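Local coordinates for Avidin/streptavidin (Shewanella denitrificans, PDB 3SZH), which probably binds biotin with high affinity, as a dimeric member of the avidin family built on an eight-stranded antiparallel beta-barrel, at residues Ser11-Gln16 with Leu21-Ile26; Tyr50-Trp55 with Ile61-Lys66. All coordinates share one frame; numbering follows the deposited sequence.

Contact 1: residues Ser11-Gln16 with Leu21-Ile26; sequences SAWVNQ and LYINSI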
ATOM      1  N   SER B  11       2.397  16.283   8.263  1.00 11.79           N
ATOM      2  CA  SER B  11       3.154  15.731   9.389  1.00 11.75           C
ATOM      3  C   SER B  11       4.278  14.865   8.836  1.00 10.90           C
ATOM      4  O   SER B  11       4.116  14.192   7.804  1.00 11.99           O
ATOM      5  CB  SER B  11       2.252  14.953  10.353  1.00 12.28           C
ATOM      6  OG  SER B  11       1.615  13.833   9.765  1.00 13.48           O
ATOM      7  N   ALA B  12       5.432  14.911   9.495  1.00 10.79           N
ATOM      8  CA  ALA B  12       6.624  14.197   9.061  1.00 10.92           C
ATOM      9  C   ALA B  12       7.076  13.202  10.125  1.00 10.38           C
ATOM     10  O   ALA B  12       6.970  13.449  11.334  1.00 11.63           O
ATOM     11  CB  ALA B  12       7.739  15.144   8.738  1.00 11.70           C
ATOM     12  N   TRP B  13       7.619  12.094   9.651  1.00 10.49           N
ATOM     13  CA  TRP B  13       7.877  10.909  10.488  1.00 10.45           C
ATOM     14  C   TRP B  13       9.180  10.281  10.038  1.00 10.37           C
ATOM     15  O   TRP B  13       9.324  10.059   8.844  1.00 10.40           O
ATOM     16  CB  TRP B  13       6.702   9.922  10.383  1.00 11.67           C
ATOM     17  CG  TRP B  13       5.374  10.563  10.560  1.00 11.09           C
ATOM     18  CD1 TRP B  13       4.614  11.177   9.615  1.00 11.99           C
ATOM     19  CD2 TRP B  13       4.687  10.738  11.788  1.00 11.99           C
ATOM     20  NE1 TRP B  13       3.481  11.703  10.164  1.00 11.82           N
ATOM     21  CE2 TRP B  13       3.497  11.434  11.501  1.00 11.56           C
ATOM     22  CE3 TRP B  13       4.953  10.365  13.134  1.00 14.06           C
ATOM     23  CZ2 TRP B  13       2.582  11.804  12.509  1.00 13.40           C
ATOM     24  CZ3 TRP B  13       4.023  10.718  14.131  1.00 14.73           C
ATOM     25  CH2 TRP B  13       2.855  11.408  13.803  1.00 14.45           C
ATOM     26  N   VAL B  14      10.090   9.954  10.953  1.00 11.03           N
ATOM     27  CA  VAL B  14      11.441   9.487  10.601  0.50 11.33           C
ATOM     28  C   VAL B  14      11.681   8.110  11.201  1.00 11.28           C
ATOM     29  O   VAL B  14      11.508   7.905  12.401  1.00 12.23           O
ATOM     30  CB  VAL B  14      12.565  10.462  11.086  0.50 10.95           C
ATOM     31  CG1 VAL B  14      13.878  10.110  10.450  0.50 11.92           C
ATOM     32  CG2 VAL B  14      12.228  11.893  10.758  0.50  9.65           C
ATOM     33  N   ASN B  15      12.103   7.156  10.393  1.00 11.15           N
ATOM     34  CA  ASN B  15      12.330   5.798  10.884  1.00 11.64           C
ATOM     35  C   ASN B  15      13.745   5.565  11.402  1.00 12.04           C
ATOM     36  O   ASN B  15      14.583   6.461  11.477  1.00 12.32           O
ATOM     37  CB  ASN B  15      11.900   4.730   9.841  1.00 11.78           C
ATOM     38  CG  ASN B  15      12.870   4.594   8.677  1.00 11.26           C
ATOM     39  OD1 ASN B  15      13.990   5.115   8.708  1.00 11.39           O
ATOM     40  ND2 ASN B  15      12.449   3.871   7.641  1.00 12.72           N
ATOM     41  N   GLN B  16      13.987   4.331  11.824  1.00 12.73           N
ATOM     42  CA  GLN B  16      15.270   3.927  12.433  1.00 13.40           C
ATOM     43  C   GLN B  16      16.487   3.969  11.483  1.00 13.23           C
ATOM     44  O   GLN B  16      17.641   3.833  11.931  1.00 14.51           O
ATOM     45  CB  GLN B  16      15.133   2.540  13.096  1.00 13.99           C
ATOM     46  CG  GLN B  16      15.072   1.361  12.121  1.00 15.09           C
ATOM     47  CD  GLN B  16      13.752   1.219  11.344  1.00 14.49           C
ATOM     48  OE1 GLN B  16      12.712   1.796  11.708  1.00 14.24           O
ATOM     49  NE2 GLN B  16      13.792   0.401  10.301  1.00 17.08           N
ATOM     50  N   LEU B  21       9.041   9.992   5.982  1.00  9.43           N
ATOM     51  CA  LEU B  21       7.744  10.188   5.357  1.00  9.41           C
ATOM     52  C   LEU B  21       7.233  11.582   5.626  1.00  8.95           C
ATOM     53  O   LEU B  21       7.038  11.961   6.787  1.00  9.42           O
ATOM     54  CB  LEU B  21       6.737   9.156   5.862  1.00 10.00           C
ATOM     55  CG  LEU B  21       5.280   9.346   5.415  1.00 10.08           C
ATOM     56  CD1 LEU B  21       5.153   9.102   3.919  1.00 10.76           C
ATOM     57  CD2 LEU B  21       4.327   8.448   6.172  1.00 11.70           C
ATOM     58  N   TYR B  22       7.019  12.339   4.559  1.00  8.98           N
ATOM     59  CA  TYR B  22       6.414  13.677   4.589  1.00  9.67           C
ATOM     60  C   TYR B  22       4.975  13.526   4.136  1.00  9.76           C
ATOM     61  O   TYR B  22       4.734  13.347   2.920  1.00 10.64           O
ATOM     62  CB  TYR B  22       7.182  14.637   3.668  1.00 10.71           C
ATOM     63  CG  TYR B  22       8.655  14.768   3.969  1.00  9.92           C
ATOM     64  CD1 TYR B  22       9.582  13.902   3.364  1.00 10.58           C
ATOM     65  CD2 TYR B  22       9.136  15.739   4.865  1.00 10.84           C
ATOM     66  CE1 TYR B  22      10.945  14.007   3.619  1.00 10.32           C
ATOM     67  CE2 TYR B  22      10.489  15.867   5.122  1.00 11.76           C
ATOM     68  CZ  TYR B  22      11.391  14.996   4.483  1.00 11.22           C
ATOM     69  OH  TYR B  22      12.749  15.065   4.725  1.00 13.07           O
ATOM     70  N   ILE B  23       4.025  13.520   5.059  1.00 10.36           N
ATOM     71  CA  ILE B  23       2.627  13.462   4.682  1.00 10.75           C
ATOM     72  C   ILE B  23       2.170  14.835   4.254  1.00 10.67           C
ATOM     73  O   ILE B  23       2.262  15.783   5.041  1.00 12.82           O
ATOM     74  CB  ILE B  23       1.719  12.904   5.805  1.00 11.19           C
ATOM     75  CG1 ILE B  23       2.183  11.523   6.278  1.00 11.87           C
ATOM     76  CG2 ILE B  23       0.258  12.910   5.370  1.00 12.88           C
ATOM     77  CD1 ILE B  23       1.321  10.938   7.418  1.00 12.71           C
ATOM     78  N   ASN B  24       1.686  14.947   3.023  1.00 10.76           N
ATOM     79  CA  ASN B  24       1.204  16.188   2.480  1.00 12.16           C
ATOM     80  C   ASN B  24      -0.277  16.390   2.754  1.00 12.38           C
ATOM     81  O   ASN B  24      -0.624  17.179   3.624  1.00 18.69           O
ATOM     82  CB  ASN B  24       1.547  16.269   1.007  1.00 12.06           C
ATOM     83  CG  ASN B  24       1.015  17.508   0.384  1.00 15.10           C
ATOM     84  OD1 ASN B  24      -0.019  17.471  -0.271  1.00 20.44           O
ATOM     85  ND2 ASN B  24       1.690  18.619   0.598  1.00 17.66           N
ATOM     86  N   SER B  25      -1.150  15.728   2.011  1.00 12.56           N
ATOM     87  CA  SER B  25      -2.585  15.849   2.175  1.00 11.83           C
ATOM     88  C   SER B  25      -3.189  14.561   2.728  1.00 10.88           C
ATOM     89  O   SER B  25      -2.715  13.449   2.451  1.00 11.12           O
ATOM     90  CB  SER B  25      -3.253  16.234   0.846  1.00 13.00           C
ATOM     91  OG  SER B  25      -3.110  15.208  -0.119  1.00 14.49           O
ATOM     92  N   ILE B  26      -4.238  14.736   3.521  1.00 11.45           N
ATOM     93  CA  ILE B  26      -5.165  13.672   3.866  1.00 11.87           C
ATOM     94  C   ILE B  26      -6.559  14.240   3.599  1.00 11.90           C
ATOM     95  O   ILE B  26      -7.006  15.166   4.285  1.00 13.11           O
ATOM     96  CB  ILE B  26      -5.052  13.209   5.327  1.00 12.21           C
ATOM     97  CG1 ILE B  26      -3.635  12.717   5.660  1.00 13.21           C
ATOM     98  CG2 ILE B  26      -6.091  12.143   5.621  1.00 13.63           C
ATOM     99  CD1 ILE B  26      -3.432  12.382   7.155  1.00 13.45           C
TER
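Trp-13 reaches across to Ile-23, two residues beyond its own backbone partner Leu-21, and its indole N-H is tied back to its own strand. CD1 of Ile-23 lies 3.6 Å from NE1 of Trp-13, at an angle oblique to the ring. The indole CG stands beside the backbone N (chi1 -48°), and chi2 of 85° then turns the NE1 edge toward Ser-11. There Trp-13 NE1 donates to Ser-11 OG at 2.9 Å, 18° out of the ring plane. Ser-11 OG also bonds to Thr-8 O. Without the indole, as with an alanine here, Ser-11 OG would probably lose this donor and a gap would open beside Ile-23 CD1. The backbones pair antiparallel. Trp-13 N bonds to Leu-21 O at 2.9 Å, and Leu-21 N returns a bond to Trp-13 O. Ile-23 N reaches Ser-11 O at 2.8 Å. Ala-12 and Tyr-22 form a non-hydrogen-bonded pair on the other face, with Ala-12 CB 4.2 Å from Tyr-22 CD2. This is the first beta hairpin of the avidin barrel. Strand 31-37 flanks strand 20-26, and strand 111-119 packs Phe-117 on Trp-13, where the barrel closes.

Contact 2: residues Tyr50-Trp55 with Ile61-Lys66; sequences YPVNGW and ISFSTK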
ATOM      1  N   TYR B  50      10.531  10.670  -3.278  1.00  8.53           N
ATOM      2  CA  TYR B  50       9.717   9.684  -4.007  1.00  8.37           C
ATOM      3  C   TYR B  50       8.259   9.882  -3.645  1.00  8.53           C
ATOM      4  O   TYR B  50       7.920   9.959  -2.467  1.00  8.69           O
ATOM      5  CB  TYR B  50      10.166   8.233  -3.725  1.00  8.92           C
ATOM      6  CG  TYR B  50      11.494   7.942  -4.366  1.00  8.43           C
ATOM      7  CD1 TYR B  50      12.705   8.256  -3.753  1.00  9.54           C
ATOM      8  CD2 TYR B  50      11.542   7.391  -5.643  1.00  8.85           C
ATOM      9  CE1 TYR B  50      13.923   8.031  -4.402  1.00  9.68           C
ATOM     10  CE2 TYR B  50      12.750   7.179  -6.293  1.00  9.24           C
ATOM     11  CZ  TYR B  50      13.936   7.502  -5.684  1.00  8.98           C
ATOM     12  OH  TYR B  50      15.149   7.326  -6.299  1.00 11.08           O
ATOM     13  N   PRO B  51       7.374  10.044  -4.634  1.00  8.71           N
ATOM     14  CA  PRO B  51       5.950  10.203  -4.320  1.00  9.00           C
ATOM     15  C   PRO B  51       5.330   9.027  -3.554  1.00  8.64           C
ATOM     16  O   PRO B  51       5.670   7.867  -3.808  1.00  8.90           O
ATOM     17  CB  PRO B  51       5.293  10.378  -5.694  1.00 10.18           C
ATOM     18  CG  PRO B  51       6.384  10.980  -6.533  1.00 10.54           C
ATOM     19  CD  PRO B  51       7.629  10.263  -6.074  1.00 10.25           C
ATOM     20  N   VAL B  52       4.390   9.359  -2.679  1.00  8.20           N
ATOM     21  CA  VAL B  52       3.693   8.407  -1.836  1.00  7.99           C
ATOM     22  C   VAL B  52       2.190   8.583  -1.989  1.00  7.66           C
ATOM     23  O   VAL B  52       1.693   9.722  -2.072  1.00  8.17           O
ATOM     24  CB  VAL B  52       4.069   8.670  -0.351  1.00  8.54           C
ATOM     25  CG1 VAL B  52       3.285   7.772   0.607  1.00  9.71           C
ATOM     26  CG2 VAL B  52       5.575   8.516  -0.131  1.00 10.17           C
ATOM     27  N   ASN B  53       1.473   7.469  -1.999  1.00  7.77           N
ATOM     28  CA  ASN B  53       0.029   7.509  -1.827  1.00  7.97           C
ATOM     29  C   ASN B  53      -0.365   6.529  -0.712  1.00  7.88           C
ATOM     30  O   ASN B  53       0.484   5.830  -0.174  1.00  8.52           O
ATOM     31  CB  ASN B  53      -0.730   7.263  -3.156  1.00  8.27           C
ATOM     32  CG  ASN B  53      -0.392   5.945  -3.797  1.00  7.58           C
ATOM     33  OD1 ASN B  53       0.010   4.988  -3.124  1.00  8.69           O
ATOM     34  ND2 ASN B  53      -0.571   5.861  -5.120  1.00  9.18           N
ATOM     35  N   GLY B  54      -1.645   6.513  -0.343  1.00  8.68           N
ATOM     36  CA  GLY B  54      -2.098   5.621   0.724  1.00  9.38           C
ATOM     37  C   GLY B  54      -3.425   6.058   1.277  1.00  8.65           C
ATOM     38  O   GLY B  54      -4.181   6.800   0.627  1.00  8.29           O
ATOM     39  N   TRP B  55      -3.666   5.633   2.521  1.00  8.62           N
ATOM     40  CA  TRP B  55      -4.951   5.830   3.210  1.00  8.28           C
ATOM     41  C   TRP B  55      -4.707   5.990   4.704  1.00  8.64           C
ATOM     42  O   TRP B  55      -3.809   5.349   5.270  1.00  9.04           O
ATOM     43  CB  TRP B  55      -5.849   4.591   3.045  1.00  8.88           C
ATOM     44  CG  TRP B  55      -6.273   4.317   1.639  1.00  8.52           C
ATOM     45  CD1 TRP B  55      -5.791   3.339   0.828  1.00  8.92           C
ATOM     46  CD2 TRP B  55      -7.285   5.013   0.906  1.00  8.57           C
ATOM     47  NE1 TRP B  55      -6.416   3.423  -0.396  1.00  9.42           N
ATOM     48  CE2 TRP B  55      -7.335   4.440  -0.378  1.00  9.07           C
ATOM     49  CE3 TRP B  55      -8.149   6.080   1.209  1.00  9.40           C
ATOM     50  CZ2 TRP B  55      -8.227   4.892  -1.375  1.00 10.13           C
ATOM     51  CZ3 TRP B  55      -9.030   6.537   0.232  1.00 10.22           C
ATOM     52  CH2 TRP B  55      -9.062   5.945  -1.051  1.00 10.73           C
ATOM     53  N   ILE B  61      -2.998   3.365   9.116  1.00  9.93           N
ATOM     54  CA  ILE B  61      -2.434   4.028   7.928  1.00  9.69           C
ATOM     55  C   ILE B  61      -1.771   3.004   7.029  1.00  9.22           C
ATOM     56  O   ILE B  61      -1.130   2.042   7.491  1.00 10.34           O
ATOM     57  CB  ILE B  61      -1.422   5.149   8.329  1.00 10.46           C
ATOM     58  CG1 ILE B  61      -0.841   5.853   7.093  1.00 10.54           C
ATOM     59  CG2 ILE B  61      -0.347   4.618   9.278  1.00 12.16           C
ATOM     60  CD1 ILE B  61      -0.015   7.054   7.406  1.00 11.64           C
ATOM     61  N   SER B  62      -1.946   3.180   5.727  1.00  8.82           N
ATOM     62  CA  SER B  62      -1.137   2.496   4.723  0.50  8.59           C
ATOM     63  C   SER B  62      -0.493   3.564   3.849  1.00  8.66           C
ATOM     64  O   SER B  62      -1.124   4.588   3.535  1.00  8.92           O
ATOM     65  CB  SER B  62      -1.971   1.524   3.868  0.50  8.67           C
ATOM     66  OG  SER B  62      -2.737   2.191   2.898  0.70  8.80           O
ATOM     67  N   PHE B  63       0.739   3.326   3.430  1.00  8.03           N
ATOM     68  CA  PHE B  63       1.332   4.200   2.412  1.00  8.07           C
ATOM     69  C   PHE B  63       2.283   3.396   1.582  1.00  7.83           C
ATOM     70  O   PHE B  63       2.817   2.381   2.027  1.00  9.10           O
ATOM     71  CB  PHE B  63       1.976   5.457   3.046  1.00  8.87           C
ATOM     72  CG  PHE B  63       3.058   5.181   4.067  1.00  8.94           C
ATOM     73  CD1 PHE B  63       2.748   4.974   5.398  1.00  9.70           C
ATOM     74  CD2 PHE B  63       4.417   5.187   3.682  1.00 10.18           C
ATOM     75  CE1 PHE B  63       3.748   4.750   6.344  1.00 11.65           C
ATOM     76  CE2 PHE B  63       5.424   4.963   4.651  1.00 11.71           C
ATOM     77  CZ  PHE B  63       5.079   4.758   5.965  1.00 11.90           C
ATOM     78  N   SER B  64       2.468   3.833   0.340  1.00  7.91           N
ATOM     79  CA  SER B  64       3.301   3.081  -0.602  0.50  7.72           C
ATOM     80  C   SER B  64       4.011   4.040  -1.537  1.00  7.67           C
ATOM     81  O   SER B  64       3.491   5.118  -1.900  1.00  8.00           O
ATOM     82  CB  SER B  64       2.425   2.068  -1.348  0.50  7.17           C
ATOM     83  OG  SER B  64       3.070   1.368  -2.398  0.50  5.84           O
ATOM     84  N   THR B  65       5.229   3.639  -1.918  1.00  8.77           N
ATOM     85  CA  THR B  65       6.052   4.421  -2.827  1.00  9.15           C
ATOM     86  C   THR B  65       6.619   3.523  -3.908  1.00  8.66           C
ATOM     87  O   THR B  65       7.074   2.400  -3.635  1.00  9.47           O
ATOM     88  CB  THR B  65       7.165   5.189  -2.083  1.00  9.95           C
ATOM     89  OG1 THR B  65       7.686   6.211  -2.942  1.00 11.40           O
ATOM     90  CG2 THR B  65       8.304   4.307  -1.634  1.00 11.07           C
ATOM     91  N   LYS B  66       6.594   4.030  -5.138  1.00  9.02           N
ATOM     92  CA  LYS B  66       7.294   3.427  -6.260  1.00  8.93           C
ATOM     93  C   LYS B  66       8.688   4.035  -6.342  1.00  8.99           C
ATOM     94  O   LYS B  66       8.840   5.258  -6.378  1.00  8.86           O
ATOM     95  CB  LYS B  66       6.496   3.669  -7.549  1.00  9.66           C
ATOM     96  CG  LYS B  66       7.226   3.280  -8.832  1.00  9.81           C
ATOM     97  CD  LYS B  66       6.312   3.423 -10.060  1.00 10.32           C
ATOM     98  CE  LYS B  66       7.103   3.259 -11.331  1.00 10.90           C
ATOM     99  NZ  LYS B  66       6.199   3.193 -12.523  1.00 11.15           N
TER
HETATM  100  O   HOH W   1       6.603   6.875  -6.233  1.00 10.93           O
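With chi1 at -164°, Thr-65 points OG1 opposite its own amide nitrogen, toward Pro-51 O. It donates to Pro-51 O at 2.7 Å, from above the carbonyl plane. The same oxygen takes a bond from a water, which also donates to Lys-66 O. Thr-65 OG1 lies 3.3 Å from Tyr-50 CB. Val-52 extends CG1 away from its own nitrogen (chi1 176°), and that methyl meets Phe-63 CB at 3.6 Å. Phe-63 in turn stacks its ring on Trp-80. Strands 50-57 and 60-66 form an antiparallel beta hairpin of the avidin barrel. Asn-53 and Ser-64 are a hydrogen-bonded pair, with Ser-64 N 2.9 Å from Asn-53 O. Trp-55 and Ser-62 are another, with Trp-55 N 2.9 Å from Ser-62 O. Between them Gly-54 faces Phe-63. Gly-54 CA comes within 3.1 Å of Ser-62 O, a close approach that suits a residue without CB. On the face of Asn-53 and Trp-55, Ser-62 OG sits at the indole edge, 3.9 Å from Trp-55 CD1. This face meets the second subunit. In the conformers given, Ser-62 OG bonds to Ser-64 OG of the second subunit, and Ser-64 OG to Ser-62 OG of that subunit and to Thr-78 O of its own chain. Asn-53 ND2 bonds to Glu-31 of the second subunit.

Both contacts are beta hairpins of one barrel, and both are largely buried. Contact 1 joins the first two strands; contact 2 joins the fourth and fifth. Strand 31-37 lies between them in the sheet. Their apolar side chains still meet inside the barrel, with Leu-21 CD2 3.7 Å from Phe-63 CE1. Leu-21 also packs on Val-52, and Ile-23 on Ile-61. The outward faces differ. In contact 1 the face of Ala-12 and Tyr-22 is partly exposed, and no other chain of the assembly touches its segments. In contact 2 the corresponding face carries two serines, Asn-53 and the Trp-55 indole, and is buried against the second subunit.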